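Long-range contacts in BtGH115A (PDB 5BY3), which is a family GH115 4-O-methyl-alpha-glucuronidase with specificity for decorated arabinogalactans: residues Tyr396-Leu404 / Arg728-Leu737; Asp368-Pro377 / Leu696-Gly704. One frame throughout, in Å; residues are numbered along the deposited sequence.

From the N terminus, the chain passes first through 368-377 and then through 396-404, loops that follow the neighbouring parallel strands 362-366 and 388-393 of the TIM-barrel region. After a long excursion rich in helices it enters the C-terminal beta domain. There 696-704 returns to the first loop as contact 2, and 728-737 then returns to the second as contact 1. Each contact closes a loop of more than 300 residues, and the two loops cross because their segments alternate. Together they illustrate how two remote domains are joined through two loops that follow adjacent barrel strands. The contacts also meet directly: Tyr370 OH lies 2.6 Å from His401 O, a probable hydrogen bond.

Contact 1. Residues Tyr396-Leu404 / Arg728-Leu737; sequences YWGRPHDHL and RSEEWKENVL. With NI (nickel (II) ion), chain C.
Pro400 is the bump of this contact, and the hollow that takes it lies on the flank of helix 730-738, lined by Trp732, Lys733, Val736 and Leu737. The cis peptide bond before Pro400 stands at the turn of the loop, and the pyrrolidine ring leads into the helix. CD of Pro400 meets the indole at Trp732 CZ3, 3.7 Å away, and also touches Val736 CG2. At the floor, Pro400 CG rests 3.6 Å from the carbonyl oxygen of Lys733, with Leu737 CG alongside, while CB of Pro400 lies against the aliphatic chain of Lys733. Val736 serves two surfaces at once: with CG1 anti to the carbonyl carbon (chi1 -64°), CG2 is presented to the proline and CG1 sits over one face of the indole, whose opposite face carries CG of Arg728. The indole NE1 is hydrogen-bonded to Asp368 OD2.

Beside the hollow, Arg399 and Arg728 cross at about a right angle. The NH2 of Arg728 stands 3.1 Å above the centre of the Arg399 guanidinium, the two planes 72° apart. The bend at chi3 of Arg399 (69°) swings its tip round, and water 1, in the guanidinium plane, accepts from Arg399 NH1 at 2.8 Å and donates to Arg728 O. Glu507 forms a salt bridge with Arg399 NE, and Glu508 one with Lys733 NZ. At the far end of the loop, Leu404 O binds nickel at 2.4 Å together with Asp436 and two waters.

No direct hydrogen bond spans the segments. The chemistry therefore implies joining by an apolar fit round Pro400 and by the crossed arginine chains, with a water as polar bridge and the nearby carboxylates probably offsetting the gathered positive charge.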
loop_
_atom_site.group_PDB
_atom_site.type_symbol
_atom_site.label_atom_id
_atom_site.label_comp_id
_atom_site.label_asym_id
_atom_site.label_seq_id
_atom_site.Cartn_x
_atom_site.Cartn_y
_atom_site.Cartn_z
ATOM N N TYR A 396 5.034 1.926 7.924
ATOM C CA TYR A 396 6.200 1.216 8.411
ATOM C C TYR A 396 6.724 1.695 9.736
ATOM O O TYR A 396 6.646 2.884 10.058
ATOM C CB TYR A 396 7.304 1.298 7.361
ATOM C CG TYR A 396 8.587 0.633 7.706
ATOM C CD1 TYR A 396 8.664 -0.743 7.796
ATOM C CD2 TYR A 396 9.745 1.383 7.916
ATOM C CE1 TYR A 396 9.860 -1.380 8.117
ATOM C CE2 TYR A 396 10.959 0.756 8.196
ATOM C CZ TYR A 396 11.004 -0.633 8.308
ATOM O OH TYR A 396 12.192 -1.283 8.561
ATOM N N TRP A 397 7.290 0.762 10.488
ATOM C CA TRP A 397 8.048 1.089 11.713
ATOM C C TRP A 397 9.471 0.626 11.467
ATOM O O TRP A 397 9.687 -0.553 11.241
ATOM C CB TRP A 397 7.407 0.380 12.925
ATOM C CG TRP A 397 8.271 0.179 14.177
ATOM C CD1 TRP A 397 9.599 0.512 14.357
ATOM C CD2 TRP A 397 7.854 -0.412 15.395
ATOM N NE1 TRP A 397 10.020 0.178 15.608
ATOM C CE2 TRP A 397 8.984 -0.409 16.274
ATOM C CE3 TRP A 397 6.632 -0.952 15.848
ATOM C CZ2 TRP A 397 8.927 -0.910 17.587
ATOM C CZ3 TRP A 397 6.567 -1.472 17.174
ATOM C CH2 TRP A 397 7.714 -1.438 18.026
ATOM N N GLY A 398 10.430 1.549 11.478
ATOM C CA GLY A 398 11.823 1.201 11.237
ATOM C C GLY A 398 12.679 2.360 10.809
ATOM O O GLY A 398 12.253 3.500 10.923
ATOM N N ARG A 399 13.891 2.038 10.338
ATOM C CA ARG A 399 14.915 2.978 9.934
ATOM C C ARG A 399 14.783 3.308 8.443
ATOM O O ARG A 399 14.342 2.458 7.675
ATOM C CB ARG A 399 16.303 2.348 10.115
ATOM C CG ARG A 399 16.584 1.208 9.119
ATOM C CD ARG A 399 17.890 0.524 9.416
ATOM N NE ARG A 399 17.756 -0.210 10.662
ATOM C CZ ARG A 399 18.727 -0.886 11.261
ATOM N NH1 ARG A 399 19.962 -0.960 10.755
ATOM N NH2 ARG A 399 18.434 -1.501 12.378
ATOM N N PRO A 400 15.190 4.509 8.021
ATOM C CA PRO A 400 15.670 5.612 8.901
ATOM C C PRO A 400 14.586 6.294 9.777
ATOM O O PRO A 400 14.929 6.988 10.731
ATOM C CB PRO A 400 16.228 6.609 7.889
ATOM C CG PRO A 400 15.326 6.418 6.691
ATOM C CD PRO A 400 15.081 4.933 6.610
ATOM N N HIS A 401 13.292 6.132 9.465
ATOM C CA HIS A 401 12.230 6.720 10.336
ATOM C C HIS A 401 10.852 6.062 10.082
ATOM O O HIS A 401 10.520 5.817 8.937
ATOM C CB HIS A 401 12.169 8.254 10.144
ATOM C CG HIS A 401 11.411 8.953 11.214
ATOM N ND1 HIS A 401 10.042 8.841 11.342
ATOM C CD2 HIS A 401 11.830 9.733 12.242
ATOM C CE1 HIS A 401 9.652 9.522 12.411
ATOM N NE2 HIS A 401 10.718 10.075 12.970
ATOM N N ASP A 402 10.046 5.820 11.123
ATOM C CA ASP A 402 8.646 5.334 10.942
ATOM C C ASP A 402 7.812 6.339 10.133
ATOM O O ASP A 402 7.947 7.557 10.319
ATOM C CB ASP A 402 7.839 5.164 12.233
ATOM C CG ASP A 402 8.601 4.514 13.419
ATOM O OD1 ASP A 402 9.808 4.158 13.322
ATOM O OD2 ASP A 402 7.925 4.405 14.502
ATOM N N HIS A 403 6.973 5.813 9.229
ATOM C CA HIS A 403 5.822 6.543 8.758
ATOM C C HIS A 403 4.575 5.810 9.185
ATOM O O HIS A 403 4.130 4.875 8.509
ATOM C CB HIS A 403 5.862 6.816 7.250
ATOM C CG HIS A 403 6.243 5.641 6.395
ATOM N ND1 HIS A 403 7.532 5.133 6.354
ATOM C CD2 HIS A 403 5.515 4.907 5.509
ATOM C CE1 HIS A 403 7.573 4.138 5.477
ATOM N NE2 HIS A 403 6.357 3.960 4.978
ATOM N N LEU A 404 4.023 6.205 10.334
ATOM C CA LEU A 404 2.861 5.489 10.908
ATOM C C LEU A 404 1.655 6.345 11.202
ATOM O O LEU A 404 0.605 5.817 11.606
ATOM C CB LEU A 404 3.255 4.819 12.228
ATOM C CG LEU A 404 4.274 3.690 12.259
ATOM C CD1 LEU A 404 4.549 3.338 13.703
ATOM C CD2 LEU A 404 3.681 2.500 11.533
ATOM N N ARG A 728 20.772 -1.329 3.704
ATOM C CA ARG A 728 20.270 -0.142 4.363
ATOM C C ARG A 728 21.439 0.751 4.825
ATOM O O ARG A 728 21.645 0.952 6.022
ATOM C CB ARG A 728 19.360 -0.544 5.521
ATOM C CG ARG A 728 18.414 -1.705 5.192
ATOM C CD ARG A 728 17.075 -1.666 5.898
ATOM N NE ARG A 728 17.185 -1.827 7.359
ATOM C CZ ARG A 728 17.313 -2.986 7.991
ATOM N NH1 ARG A 728 17.390 -4.122 7.304
ATOM N NH2 ARG A 728 17.400 -3.031 9.299
ATOM N N SER A 729 22.165 1.281 3.848
ATOM C CA SER A 729 23.320 2.143 4.035
ATOM C C SER A 729 22.930 3.575 4.349
ATOM O O SER A 729 21.767 3.936 4.284
ATOM C CB SER A 729 24.105 2.180 2.722
ATOM O OG SER A 729 23.251 2.569 1.657
ATOM N N GLU A 730 23.919 4.390 4.659
ATOM C CA GLU A 730 23.721 5.817 4.902
ATOM C C GLU A 730 23.033 6.535 3.702
ATOM O O GLU A 730 22.057 7.279 3.903
ATOM C CB GLU A 730 25.076 6.463 5.249
ATOM C CG GLU A 730 25.019 7.910 5.721
ATOM C CD GLU A 730 24.133 8.089 6.943
ATOM O OE1 GLU A 730 24.100 7.177 7.810
ATOM O OE2 GLU A 730 23.459 9.140 7.018
ATOM N N GLU A 731 23.512 6.279 2.474
ATOM C CA GLU A 731 22.914 6.830 1.266
ATOM C C GLU A 731 21.474 6.382 1.012
ATOM O O GLU A 731 20.632 7.197 0.621
ATOM C CB GLU A 731 23.749 6.531 0.029
ATOM C CG GLU A 731 23.384 7.377 -1.167
ATOM C CD GLU A 731 24.329 7.162 -2.320
ATOM O OE1 GLU A 731 24.238 6.130 -3.052
ATOM O OE2 GLU A 731 25.162 8.065 -2.508
ATOM N N TRP A 732 21.200 5.100 1.218
ATOM C CA TRP A 732 19.857 4.596 1.098
ATOM C C TRP A 732 18.921 5.295 2.120
ATOM O O TRP A 732 17.743 5.514 1.838
ATOM C CB TRP A 732 19.814 3.064 1.218
ATOM C CG TRP A 732 18.392 2.535 1.260
ATOM C CD1 TRP A 732 17.580 2.218 0.192
ATOM C CD2 TRP A 732 17.586 2.358 2.437
ATOM N NE1 TRP A 732 16.324 1.813 0.647
ATOM C CE2 TRP A 732 16.308 1.889 2.014
ATOM C CE3 TRP A 732 17.829 2.514 3.808
ATOM C CZ2 TRP A 732 15.294 1.562 2.920
ATOM C CZ3 TRP A 732 16.790 2.224 4.698
ATOM C CH2 TRP A 732 15.549 1.759 4.244
ATOM N N LYS A 733 19.455 5.668 3.274
ATOM C CA LYS A 733 18.636 6.249 4.341
ATOM C C LYS A 733 18.246 7.646 3.900
ATOM O O LYS A 733 17.097 8.020 3.986
ATOM C CB LYS A 733 19.397 6.287 5.680
ATOM C CG LYS A 733 19.352 4.968 6.448
ATOM C CD LYS A 733 20.288 5.006 7.643
ATOM C CE LYS A 733 20.328 3.670 8.391
ATOM N NZ LYS A 733 21.357 3.723 9.481
ATOM N N GLU A 734 19.235 8.387 3.427
ATOM C CA GLU A 734 19.085 9.682 2.810
ATOM C C GLU A 734 18.089 9.589 1.665
ATOM O O GLU A 734 17.166 10.402 1.592
ATOM C CB GLU A 734 20.453 10.157 2.290
ATOM C CG GLU A 734 21.141 11.259 3.078
ATOM C CD GLU A 734 20.844 11.211 4.567
ATOM O OE1 GLU A 734 21.335 10.277 5.227
ATOM O OE2 GLU A 734 20.125 12.098 5.084
ATOM N N ASN A 735 18.282 8.596 0.788
ATOM C CA ASN A 735 17.482 8.445 -0.413
ATOM C C ASN A 735 15.993 8.381 -0.042
ATOM O O ASN A 735 15.228 9.164 -0.530
ATOM C CB ASN A 735 17.886 7.183 -1.204
ATOM C CG ASN A 735 19.121 7.389 -2.127
ATOM O OD1 ASN A 735 19.790 8.447 -2.136
ATOM N ND2 ASN A 735 19.418 6.347 -2.922
ATOM N N VAL A 736 15.582 7.464 0.821
ATOM C CA VAL A 736 14.156 7.215 1.048
ATOM C C VAL A 736 13.428 8.295 1.874
ATOM O O VAL A 736 12.233 8.440 1.762
ATOM C CB VAL A 736 13.927 5.830 1.682
ATOM C CG1 VAL A 736 14.367 4.737 0.718
ATOM C CG2 VAL A 736 14.652 5.700 3.021
ATOM N N LEU A 737 14.160 9.047 2.696
ATOM C CA LEU A 737 13.586 10.158 3.435
ATOM C C LEU A 737 13.142 11.314 2.509
ATOM O O LEU A 737 12.120 11.961 2.777
ATOM C CB LEU A 737 14.589 10.697 4.478
ATOM C CG LEU A 737 14.787 9.959 5.821
ATOM C CD1 LEU A 737 15.945 10.508 6.674
ATOM C CD2 LEU A 737 13.529 9.877 6.685
HETATM NI NI NI C . -1.010 4.080 11.580
HETATM O O HOH W 1 21.406 -0.159 8.550
HETATM O O HOH W 2 -0.338 4.331 13.961
HETATM O O HOH W 3 -2.535 3.277 9.726
#

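Contact 2. Residues Asp368-Pro377 / Leu696-Gly704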
loop_
_atom_site.group_PDB
_atom_site.type_symbol
_atom_site.label_atom_id
_atom_site.label_comp_id
_atom_site.label_asym_id
_atom_site.label_seq_id
_atom_site.Cartn_x
_atom_site.Cartn_y
_atom_site.Cartn_z
ATOM N N ASP A 368 11.472 -1.911 0.035
ATOM C CA ASP A 368 12.472 -1.560 1.044
ATOM C C ASP A 368 11.824 -0.798 2.212
ATOM O O ASP A 368 12.472 -0.024 2.909
ATOM C CB ASP A 368 13.572 -0.729 0.383
ATOM C CG ASP A 368 13.066 0.637 -0.175
ATOM O OD1 ASP A 368 11.841 0.918 -0.204
ATOM O OD2 ASP A 368 13.927 1.453 -0.578
ATOM N N ASN A 369 10.526 -1.013 2.373
ATOM C CA ASN A 369 9.708 -0.397 3.391
ATOM C C ASN A 369 9.272 1.018 3.056
ATOM O O ASN A 369 8.425 1.576 3.765
ATOM C CB ASN A 369 10.376 -0.449 4.785
ATOM C CG ASN A 369 10.994 -1.812 5.103
ATOM O OD1 ASN A 369 12.198 -1.901 5.412
ATOM N ND2 ASN A 369 10.192 -2.861 5.034
ATOM N N TYR A 370 9.856 1.605 2.002
ATOM C CA TYR A 370 9.467 2.937 1.554
ATOM C C TYR A 370 8.927 2.908 0.130
ATOM O O TYR A 370 8.961 3.920 -0.593
ATOM C CB TYR A 370 10.589 3.936 1.805
ATOM C CG TYR A 370 10.990 4.035 3.287
ATOM C CD1 TYR A 370 11.676 3.005 3.929
ATOM C CD2 TYR A 370 10.660 5.172 4.061
ATOM C CE1 TYR A 370 12.018 3.098 5.276
ATOM C CE2 TYR A 370 11.001 5.273 5.422
ATOM C CZ TYR A 370 11.670 4.242 6.018
ATOM O OH TYR A 370 11.998 4.321 7.337
ATOM N N GLY A 371 8.364 1.759 -0.256
ATOM C CA GLY A 371 7.640 1.632 -1.523
ATOM C C GLY A 371 8.510 1.476 -2.772
ATOM O O GLY A 371 8.029 1.673 -3.911
ATOM N N TYR A 372 9.788 1.136 -2.558
ATOM C CA TYR A 372 10.706 0.739 -3.640
ATOM C C TYR A 372 11.045 -0.739 -3.604
ATOM O O TYR A 372 11.781 -1.214 -2.717
ATOM C CB TYR A 372 11.987 1.562 -3.599
ATOM C CG TYR A 372 11.726 3.048 -3.707
ATOM C CD1 TYR A 372 11.414 3.644 -4.949
ATOM C CD2 TYR A 372 11.750 3.867 -2.556
ATOM C CE1 TYR A 372 11.185 5.023 -5.055
ATOM C CE2 TYR A 372 11.501 5.227 -2.655
ATOM C CZ TYR A 372 11.219 5.799 -3.892
ATOM O OH TYR A 372 11.021 7.156 -3.946
ATOM N N ILE A 373 10.487 -1.466 -4.567
ATOM C CA ILE A 373 10.684 -2.937 -4.689
ATOM C C ILE A 373 12.169 -3.317 -4.830
ATOM O O ILE A 373 12.853 -2.821 -5.741
ATOM C CB ILE A 373 9.801 -3.511 -5.826
ATOM C CG1 ILE A 373 8.340 -3.304 -5.434
ATOM C CG2 ILE A 373 10.071 -4.998 -6.048
ATOM C CD1 ILE A 373 7.310 -3.569 -6.521
ATOM N N ARG A 374 12.669 -4.175 -3.927
ATOM C CA ARG A 374 14.111 -4.550 -3.945
ATOM C C ARG A 374 14.480 -5.535 -5.092
ATOM O O ARG A 374 15.564 -5.453 -5.667
ATOM C CB ARG A 374 14.605 -5.064 -2.587
ATOM C CG ARG A 374 14.640 -4.021 -1.462
ATOM C CD ARG A 374 15.815 -4.330 -0.541
ATOM N NE ARG A 374 16.020 -3.359 0.520
ATOM C CZ ARG A 374 16.914 -2.383 0.495
ATOM N NH1 ARG A 374 17.722 -2.213 -0.567
ATOM N NH2 ARG A 374 17.006 -1.566 1.529
ATOM N N HIS A 375 13.574 -6.449 -5.441
ATOM C CA HIS A 375 13.936 -7.453 -6.430
ATOM C C HIS A 375 12.814 -7.813 -7.369
ATOM O O HIS A 375 11.689 -8.116 -6.938
ATOM C CB HIS A 375 14.519 -8.721 -5.770
ATOM C CG HIS A 375 14.963 -9.751 -6.755
ATOM N ND1 HIS A 375 16.249 -9.797 -7.246
ATOM C CD2 HIS A 375 14.280 -10.740 -7.384
ATOM C CE1 HIS A 375 16.343 -10.785 -8.119
ATOM N NE2 HIS A 375 15.161 -11.364 -8.229
ATOM N N PHE A 376 13.160 -7.783 -8.652
ATOM C CA PHE A 376 12.314 -8.240 -9.757
ATOM C C PHE A 376 12.775 -9.607 -10.312
ATOM O O PHE A 376 13.988 -9.825 -10.469
ATOM C CB PHE A 376 12.293 -7.171 -10.851
ATOM C CG PHE A 376 11.657 -5.893 -10.417
ATOM C CD1 PHE A 376 12.424 -4.885 -9.805
ATOM C CD2 PHE A 376 10.268 -5.697 -10.573
ATOM C CE1 PHE A 376 11.821 -3.697 -9.375
ATOM C CE2 PHE A 376 9.671 -4.524 -10.130
ATOM C CZ PHE A 376 10.457 -3.511 -9.551
ATOM N N PRO A 377 11.813 -10.520 -10.616
ATOM C CA PRO A 377 12.142 -11.916 -10.961
ATOM C C PRO A 377 12.998 -12.003 -12.197
ATOM O O PRO A 377 12.670 -11.365 -13.213
ATOM C CB PRO A 377 10.780 -12.568 -11.243
ATOM C CG PRO A 377 9.753 -11.595 -10.777
ATOM C CD PRO A 377 10.375 -10.239 -10.814
ATOM N N LEU A 696 17.200 11.859 -9.175
ATOM C CA LEU A 696 16.548 10.707 -9.765
ATOM C C LEU A 696 15.667 10.040 -8.731
ATOM O O LEU A 696 15.817 10.258 -7.530
ATOM C CB LEU A 696 17.560 9.691 -10.309
ATOM C CG LEU A 696 18.680 10.178 -11.225
ATOM C CD1 LEU A 696 20.001 10.186 -10.451
ATOM C CD2 LEU A 696 18.733 9.256 -12.433
ATOM N N LEU A 697 14.735 9.225 -9.207
ATOM C CA LEU A 697 13.915 8.423 -8.313
ATOM C C LEU A 697 14.876 7.439 -7.661
ATOM O O LEU A 697 15.635 6.774 -8.397
ATOM C CB LEU A 697 12.815 7.684 -9.090
ATOM C CG LEU A 697 11.711 7.026 -8.255
ATOM C CD1 LEU A 697 10.876 8.082 -7.552
ATOM C CD2 LEU A 697 10.850 6.078 -9.108
ATOM N N PRO A 698 14.891 7.371 -6.302
ATOM C CA PRO A 698 15.789 6.423 -5.641
ATOM C C PRO A 698 15.262 4.966 -5.715
ATOM O O PRO A 698 15.312 4.225 -4.724
ATOM C CB PRO A 698 15.810 6.919 -4.207
ATOM C CG PRO A 698 14.408 7.453 -3.991
ATOM C CD PRO A 698 13.937 7.967 -5.339
ATOM N N ASN A 699 14.813 4.524 -6.892
ATOM C CA ASN A 699 14.364 3.144 -6.992
ATOM C C ASN A 699 15.586 2.169 -7.082
ATOM O O ASN A 699 16.768 2.618 -7.076
ATOM C CB ASN A 699 13.359 2.972 -8.125
ATOM C CG ASN A 699 13.993 3.132 -9.477
ATOM O OD1 ASN A 699 14.513 2.179 -10.020
ATOM N ND2 ASN A 699 13.976 4.337 -10.016
ATOM N N HIS A 700 15.290 0.863 -7.136
ATOM C CA HIS A 700 16.310 -0.188 -7.100
ATOM C C HIS A 700 16.414 -0.856 -8.489
ATOM O O HIS A 700 15.416 -0.874 -9.243
ATOM C CB HIS A 700 15.958 -1.234 -6.027
ATOM C CG HIS A 700 15.929 -0.698 -4.620
ATOM N ND1 HIS A 700 17.071 -0.364 -3.924
ATOM C CD2 HIS A 700 14.898 -0.481 -3.765
ATOM C CE1 HIS A 700 16.750 0.061 -2.717
ATOM N NE2 HIS A 700 15.438 0.013 -2.599
ATOM N N PRO A 701 17.597 -1.437 -8.831
ATOM C CA PRO A 701 17.806 -2.055 -10.182
ATOM C C PRO A 701 16.695 -3.011 -10.618
ATOM O O PRO A 701 16.156 -3.758 -9.790
ATOM C CB PRO A 701 19.136 -2.829 -10.024
ATOM C CG PRO A 701 19.845 -2.135 -8.899
ATOM C CD PRO A 701 18.765 -1.662 -7.945
ATOM N N VAL A 702 16.315 -2.971 -11.887
ATOM C CA VAL A 702 15.235 -3.861 -12.365
ATOM C C VAL A 702 15.783 -5.200 -12.820
ATOM O O VAL A 702 15.122 -6.231 -12.681
ATOM C CB VAL A 702 14.391 -3.227 -13.483
ATOM C CG1 VAL A 702 13.182 -4.109 -13.798
ATOM C CG2 VAL A 702 13.964 -1.808 -13.093
ATOM N N HIS A 703 16.983 -5.167 -13.393
ATOM C CA HIS A 703 17.734 -6.377 -13.726
ATOM C C HIS A 703 19.204 -6.118 -13.546
ATOM O O HIS A 703 19.765 -5.116 -14.035
ATOM C CB HIS A 703 17.476 -6.847 -15.152
ATOM C CG HIS A 703 16.075 -7.299 -15.382
ATOM N ND1 HIS A 703 15.251 -6.704 -16.311
ATOM C CD2 HIS A 703 15.340 -8.270 -14.787
ATOM C CE1 HIS A 703 14.075 -7.304 -16.296
ATOM N NE2 HIS A 703 14.100 -8.250 -15.372
ATOM N N GLY A 704 19.817 -7.052 -12.844
ATOM C CA GLY A 704 21.178 -6.904 -12.451
ATOM C C GLY A 704 21.143 -6.169 -11.158
ATOM O O GLY A 704 20.131 -6.183 -10.441
#
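Leu697 and Tyr372 begin the contact, the leucine CG lying 3.8 Å from Tyr372 CE1 at the edge of the ring. Pro698, centre of an inverse gamma turn, follows: its CD touches Tyr372 OH at 3.3 Å, and its carbonyl oxygen lies over one face of the phenol, whose hydroxyl is hydrogen-bonded to Asn739. Asn699 then passes its CA by Tyr372 CD1.

His700 supplies the polar core. With CG anti to the carbonyl carbon (chi1 -63°), the imidazole reaches in among Asp368, Tyr372 and Arg374. NE2 donates to Asp368 OD2 at 2.9 Å (159°), meeting the carboxylate from above its plane, and the same oxygen also accepts from Trp732 NE1. OD1 of Asp368 is gripped from opposite faces by Tyr370 N and Tyr372 N, the former closing an Asx turn. Arg374 NH1 approaches His700 CE1 to 3.3 Å, with the guanidinium inclined 40° to the imidazole. Were Asp368 replaced by an alanine, His700 NE2 and Trp732 NE1 would probably lose their shared acceptor, and the turn held through Tyr370 N and Tyr372 N would probably be released.

Further on, Val702 sets CG1 over one face of Phe376, 4.1 Å from its CG, while Val702 O lies 3.5 Å from Phe376 CB.

Around this seam, Ile373 packs on Val390 and Tyr392 of strand 388-393. Helix 411-423 runs past both segments, offering Leu413 to Tyr372, Gln416 to Leu697 and Gln420 to Val702, and helix 730-738 meets Pro698 through Asn735.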